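Tryparedoxin II (Crithidia fasciculata, PDB 1I5G) probably passes reducing equivalents from trypanothione to peroxidase partners as a thioredoxin-like dithiol protein, and is captured here with glutathionylspermidine. Local coordinates at residues Ala19-Ala22 and Leu23-Ala27; Phe104-Ser108 and Ile109-Val113. The protein carries 1 engineered substitution. All blocks are in the same frame, centred on the assembly; numbering follows the deposited sequence.

Contact 1: residues Ala19-Ala22 and Leu23-Ala27; sequences ADIA and LPSLA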
loop_
_atom_site.group_PDB
_atom_site.type_symbol
_atom_site.label_atom_id
_atom_site.label_comp_id
_atom_site.label_asym_id
_atom_site.label_seq_id
_atom_site.Cartn_x
_atom_site.Cartn_y
_atom_site.Cartn_z
ATOM N N ALA A 19 -1.044 11.095 -11.953
ATOM C CA ALA A 19 -0.997 11.626 -10.610
ATOM C C ALA A 19 -2.288 12.385 -10.315
ATOM O O ALA A 19 -2.273 13.417 -9.642
ATOM C CB ALA A 19 0.228 12.486 -10.430
ATOM N N ASP A 20 -3.404 11.821 -10.809
ATOM C CA ASP A 20 -4.713 12.452 -10.750
ATOM C C ASP A 20 -5.682 11.746 -9.808
ATOM O O ASP A 20 -6.846 12.145 -9.746
ATOM C CB ASP A 20 -5.306 12.628 -12.144
ATOM C CG ASP A 20 -5.648 11.326 -12.826
ATOM O OD1 ASP A 20 -5.062 10.293 -12.462
ATOM O OD2 ASP A 20 -6.510 11.184 -13.736
ATOM N N ILE A 21 -5.211 10.745 -9.073
ATOM C CA ILE A 21 -6.079 9.996 -8.164
ATOM C C ILE A 21 -6.227 10.806 -6.922
ATOM O O ILE A 21 -5.280 11.278 -6.311
ATOM C CB ILE A 21 -5.530 8.591 -7.936
ATOM C CG1 ILE A 21 -5.259 7.804 -9.213
ATOM C CG2 ILE A 21 -6.455 7.826 -6.998
ATOM C CD1 ILE A 21 -6.462 7.663 -10.142
ATOM N N ALA A 22 -7.487 10.992 -6.533
ATOM C CA ALA A 22 -7.773 11.634 -5.275
ATOM C C ALA A 22 -8.381 10.706 -4.206
ATOM O O ALA A 22 -8.924 9.639 -4.489
ATOM C CB ALA A 22 -8.718 12.810 -5.575
ATOM N N LEU A 23 -8.286 11.096 -2.963
ATOM C CA LEU A 23 -8.812 10.278 -1.881
ATOM C C LEU A 23 -10.264 9.841 -1.915
ATOM O O LEU A 23 -10.508 8.738 -1.444
ATOM C CB LEU A 23 -8.523 10.955 -0.538
ATOM C CG LEU A 23 -7.044 11.162 -0.197
ATOM C CD1 LEU A 23 -6.876 11.684 1.218
ATOM C CD2 LEU A 23 -6.217 9.895 -0.356
ATOM N N PRO A 24 -11.220 10.623 -2.408
ATOM C CA PRO A 24 -12.583 10.082 -2.466
ATOM C C PRO A 24 -12.811 8.804 -3.253
ATOM O O PRO A 24 -13.827 8.159 -2.998
ATOM C CB PRO A 24 -13.348 11.224 -3.150
ATOM C CG PRO A 24 -12.639 12.446 -2.638
ATOM C CD PRO A 24 -11.180 12.020 -2.875
ATOM N N SER A 25 -11.893 8.476 -4.153
ATOM C CA SER A 25 -12.023 7.262 -4.938
ATOM C C SER A 25 -11.706 6.023 -4.107
ATOM O O SER A 25 -11.867 4.894 -4.602
ATOM C CB SER A 25 -11.099 7.290 -6.158
ATOM O OG SER A 25 -9.757 7.393 -5.698
ATOM N N LEU A 26 -11.265 6.273 -2.869
ATOM C CA LEU A 26 -11.016 5.175 -1.962
ATOM C C LEU A 26 -12.146 5.004 -0.956
ATOM O O LEU A 26 -12.076 4.059 -0.192
ATOM C CB LEU A 26 -9.687 5.396 -1.221
ATOM C CG LEU A 26 -8.494 5.659 -2.138
ATOM C CD1 LEU A 26 -7.217 6.026 -1.370
ATOM C CD2 LEU A 26 -8.321 4.460 -2.964
ATOM N N ALA A 27 -13.147 5.872 -0.976
ATOM C CA ALA A 27 -14.298 5.734 -0.093
ATOM C C ALA A 27 -14.859 4.327 -0.140
ATOM O O ALA A 27 -15.003 3.673 -1.160
ATOM C CB ALA A 27 -15.378 6.733 -0.449
#
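Ala22 and Ser25 meet through a single carbonyl oxygen, Ala22 O, which takes two donors from the same serine. The hydroxyl gives the shorter bond, Ser25 OG to Ala22 O at 2.7 Å, and approaches almost head-on to the carbonyl, with a C=O...OG angle of 165°. The amide comes in from above the carbonyl plane, Ser25 N lying 3.2 Å from Ala22 O, and its N-H...O angle of 157° makes it reasonably straight. The hydroxyl gets there because Ser25 OG sits between its own backbone N and carbonyl carbon (chi1 61°), folded back toward the Ala22 carbonyl. It also lies against Ile21, whose methyl CG2 is 3.6 Å from Ser25 OG.

Pro24, with no amide hydrogen, asks for no acceptor at the third position of the turn from Ala22 to Ser25, and its ring carbon CD packs on Ala22 CB at 3.7 Å. The next two amides bond three residues back: Leu26 N to Leu23 O at 2.9 Å and Ala27 N to Pro24 O at 3.1 Å, the signature of a 3-10 turn. Before it, Ile21 pairs through its backbone with Val13 of strand 12-15, and Ile21 O also accepts from Asn12 ND2. Leu23 and Leu26 pack inward on Phe7 and Leu3 of the N-terminal loop.

The chemistry implies a change of pairing partner at this point: bonds to a neighbouring strand give way to bonds within the turn, and the Ser25 hydroxyl adds a second grip on the carbonyl where the chain bends.

Contact 2: residues Phe104-Ser108 and Ile109-Val113; sequences FDVKS and IPTLV. With TS5 (glutathionylspermidine), chain C.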
loop_
_atom_site.group_PDB
_atom_site.type_symbol
_atom_site.label_atom_id
_atom_site.label_comp_id
_atom_site.label_asym_id
_atom_site.label_seq_id
_atom_site.Cartn_x
_atom_site.Cartn_y
_atom_site.Cartn_z
ATOM N N PHE A 104 2.275 3.696 11.569
ATOM C CA PHE A 104 1.877 2.295 11.539
ATOM C C PHE A 104 2.960 1.378 12.086
ATOM O O PHE A 104 2.942 0.173 11.812
ATOM C CB PHE A 104 1.578 1.845 10.110
ATOM C CG PHE A 104 0.389 2.503 9.467
ATOM C CD1 PHE A 104 -0.782 2.811 10.136
ATOM C CD2 PHE A 104 0.406 2.822 8.123
ATOM C CE1 PHE A 104 -1.834 3.416 9.511
ATOM C CE2 PHE A 104 -0.676 3.424 7.492
ATOM C CZ PHE A 104 -1.799 3.726 8.183
ATOM N N ASP A 105 3.887 1.962 12.821
ATOM C CA ASP A 105 4.866 1.152 13.542
ATOM C C ASP A 105 5.693 0.259 12.645
ATOM O O ASP A 105 6.020 -0.882 13.004
ATOM C CB ASP A 105 4.190 0.184 14.509
ATOM C CG ASP A 105 3.328 0.875 15.518
ATOM O OD1 ASP A 105 3.670 1.994 15.964
ATOM O OD2 ASP A 105 2.288 0.291 15.891
ATOM N N VAL A 106 6.052 0.784 11.483
ATOM C CA VAL A 106 6.738 -0.086 10.537
ATOM C C VAL A 106 8.221 -0.065 10.831
ATOM O O VAL A 106 8.875 0.979 10.750
ATOM C CB VAL A 106 6.503 0.397 9.103
ATOM C CG1 VAL A 106 7.200 -0.519 8.116
ATOM C CG2 VAL A 106 5.028 0.456 8.781
ATOM N N LYS A 107 8.749 -1.226 11.186
ATOM C CA LYS A 107 10.174 -1.311 11.514
ATOM C C LYS A 107 10.969 -2.092 10.481
ATOM O O LYS A 107 12.189 -1.974 10.386
ATOM C CB LYS A 107 10.419 -1.922 12.894
ATOM C CG LYS A 107 9.574 -1.282 14.007
ATOM C CD LYS A 107 10.104 0.082 14.421
ATOM C CE LYS A 107 9.351 0.639 15.635
ATOM N NZ LYS A 107 9.960 1.938 16.040
ATOM N N SER A 108 10.273 -2.901 9.697
ATOM C CA SER A 108 10.824 -3.736 8.667
ATOM C C SER A 108 9.968 -3.773 7.418
ATOM O O SER A 108 8.793 -3.437 7.506
ATOM C CB SER A 108 11.124 -5.163 9.126
ATOM O OG SER A 108 9.916 -5.822 9.427
ATOM N N ILE A 109 10.516 -4.173 6.290
ATOM C CA ILE A 109 9.849 -4.379 5.016
ATOM C C ILE A 109 10.157 -5.788 4.522
ATOM O O ILE A 109 11.229 -6.311 4.817
ATOM C CB ILE A 109 10.204 -3.306 3.988
ATOM C CG1 ILE A 109 11.707 -3.215 3.716
ATOM C CG2 ILE A 109 9.648 -1.954 4.451
ATOM C CD1 ILE A 109 12.019 -2.351 2.494
ATOM N N PRO A 110 9.250 -6.415 3.780
ATOM C CA PRO A 110 7.943 -5.851 3.416
ATOM C C PRO A 110 6.925 -5.907 4.537
ATOM O O PRO A 110 6.899 -6.878 5.317
ATOM C CB PRO A 110 7.465 -6.799 2.317
ATOM C CG PRO A 110 8.144 -8.104 2.639
ATOM C CD PRO A 110 9.485 -7.764 3.231
ATOM N N THR A 111 6.092 -4.863 4.593
ATOM C CA THR A 111 5.010 -4.749 5.585
ATOM C C THR A 111 3.777 -4.250 4.850
ATOM O O THR A 111 3.843 -3.382 3.986
ATOM C CB THR A 111 5.327 -3.773 6.755
ATOM O OG1 THR A 111 6.377 -4.300 7.574
ATOM C CG2 THR A 111 4.183 -3.601 7.726
ATOM N N LEU A 112 2.613 -4.782 5.197
ATOM C CA LEU A 112 1.346 -4.468 4.547
ATOM C C LEU A 112 0.281 -4.250 5.593
ATOM O O LEU A 112 -0.091 -5.186 6.320
ATOM C CB LEU A 112 0.985 -5.605 3.581
ATOM C CG LEU A 112 -0.130 -5.348 2.570
ATOM C CD1 LEU A 112 0.205 -4.274 1.597
ATOM C CD2 LEU A 112 -0.366 -6.682 1.853
ATOM N N VAL A 113 -0.200 -3.023 5.695
ATOM C CA VAL A 113 -1.129 -2.610 6.749
ATOM C C VAL A 113 -2.446 -2.183 6.124
ATOM O O VAL A 113 -2.493 -1.264 5.293
ATOM C CB VAL A 113 -0.546 -1.452 7.570
ATOM C CG1 VAL A 113 -1.533 -0.952 8.609
ATOM C CG2 VAL A 113 0.763 -1.923 8.241
HETATM N N1 TS5 C . 12.565 -11.860 7.050
HETATM C CA1 TS5 C . 11.792 -10.624 7.313
HETATM C C1 TS5 C . 10.643 -10.509 6.347
HETATM O OE1 TS5 C . 9.680 -9.756 6.617
HETATM O OE2 TS5 C . 10.693 -11.168 5.278
HETATM C CB1 TS5 C . 12.614 -9.337 7.205
HETATM C CG1 TS5 C . 12.996 -8.999 5.769
HETATM C CD1 TS5 C . 14.187 -8.086 5.854
HETATM O O1 TS5 C . 15.399 -8.474 6.157
HETATM N N2 TS5 C . 14.019 -6.796 5.575
HETATM C CA2 TS5 C . 14.943 -5.743 5.865
HETATM C C2 TS5 C . 14.412 -4.629 6.739
HETATM O O2 TS5 C . 13.177 -4.128 6.582
HETATM C CB2 TS5 C . 15.305 -5.083 4.534
HETATM S SG2 TS5 C . 15.677 -6.212 3.168
HETATM N N3 TS5 C . 15.373 -4.234 7.594
HETATM C CA3 TS5 C . 15.146 -3.029 8.364
HETATM C C3 TS5 C . 15.125 -3.280 9.850
HETATM O O3 TS5 C . 14.576 -4.408 10.231
HETATM N "N1'" TS5 C . 15.609 -2.484 10.793
HETATM C "C1'" TS5 C . 15.139 -2.582 12.153
HETATM C "C2'" TS5 C . 16.359 -2.936 12.984
HETATM N "N2'" TS5 C . 17.140 -3.318 15.321
HETATM C "C3'" TS5 C . 16.058 -2.820 14.479
HETATM C "C4'" TS5 C . 16.883 -3.247 16.753
HETATM C "C5'" TS5 C . 18.136 -3.250 17.633
HETATM C "C6'" TS5 C . 17.854 -2.993 19.113
HETATM C "C7'" TS5 C . 18.910 -3.586 20.042
HETATM N "N3'" TS5 C . 18.744 -3.320 21.467
HETATM O O HOH W 1 7.114 -3.759 10.617
HETATM O O HOH W 2 8.928 -7.116 7.254
#
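The cis-proline loop of the thioredoxin fold, which here lines the glutathionylspermidine pocket, joins residues 104-108 to 109-113. Its cis peptide bond lies between Ile109 and Pro110. Ile109 presents both backbone polar groups to the cysteinyl part of the ligand: Ile109 N donates to TS5 O2 at 2.7 Å, and TS5 N2 donates back to Ile109 O at 2.9 Å, so the ligand is held as a short strand would be. A water accepts from Ser108 OG and donates to Pro110 O and, at 2.8 Å, to TS5 OE1, tying the ligand carboxylate to the loop.

Behind this edge Thr111 closes the turn. With OG1 beside its backbone N (chi1 -68°), the hydroxyl turns back on the loop and donates to Ser108 O at 2.6 Å from OG1, which lies tilted 34° from the carbonyl plane. A second water accepts from Lys107 N and donates to Thr111 OG1 at 3.2 Å, so this hydroxyl both gives and receives. Val106 CG1 lies 3.9 Å from the same OG1. A valine at Thr111 would probably leave Ser108 O without this donor and the water without its acceptor, letting the turn shift behind the ligand. At the far end Val113 CG1 sits over a face of the Phe104 ring in a CH-pi contact, 4.2 Å from its centroid.

Phe104 follows helix 94-103, which ends in a Schellman motif at Asp105. The Phe104 ring also meets Phe6 and Phe33, while strand 111-116 pairs with strand 30-36 and Pro110 packs on Phe46 of helix 41-57.

How the contacts relate
The two contacts do not touch: their centres are 23 Å apart, their nearest atoms about 11 Å, and they lie on opposite sides of the chain's centre. What they share is the mixed sheet. Residues 19-22 belong to strand 18-22, at one edge of the sheet, and the turn that follows in contact 1 leads on toward strand 30-36, the partner of strand 111-116 in contact 2. The N-terminal segment reaches toward both, since Phe7 packs on Leu23 and Phe6 meets Phe104. Only contact 2 belongs to the glutathionylspermidine pocket, supplying Lys107, Ser108, Ile109 and Pro110; Arg128 also bonds the ligand. Contact 1 is a chain turn at the opposite end of the sheet order from strand 122-124.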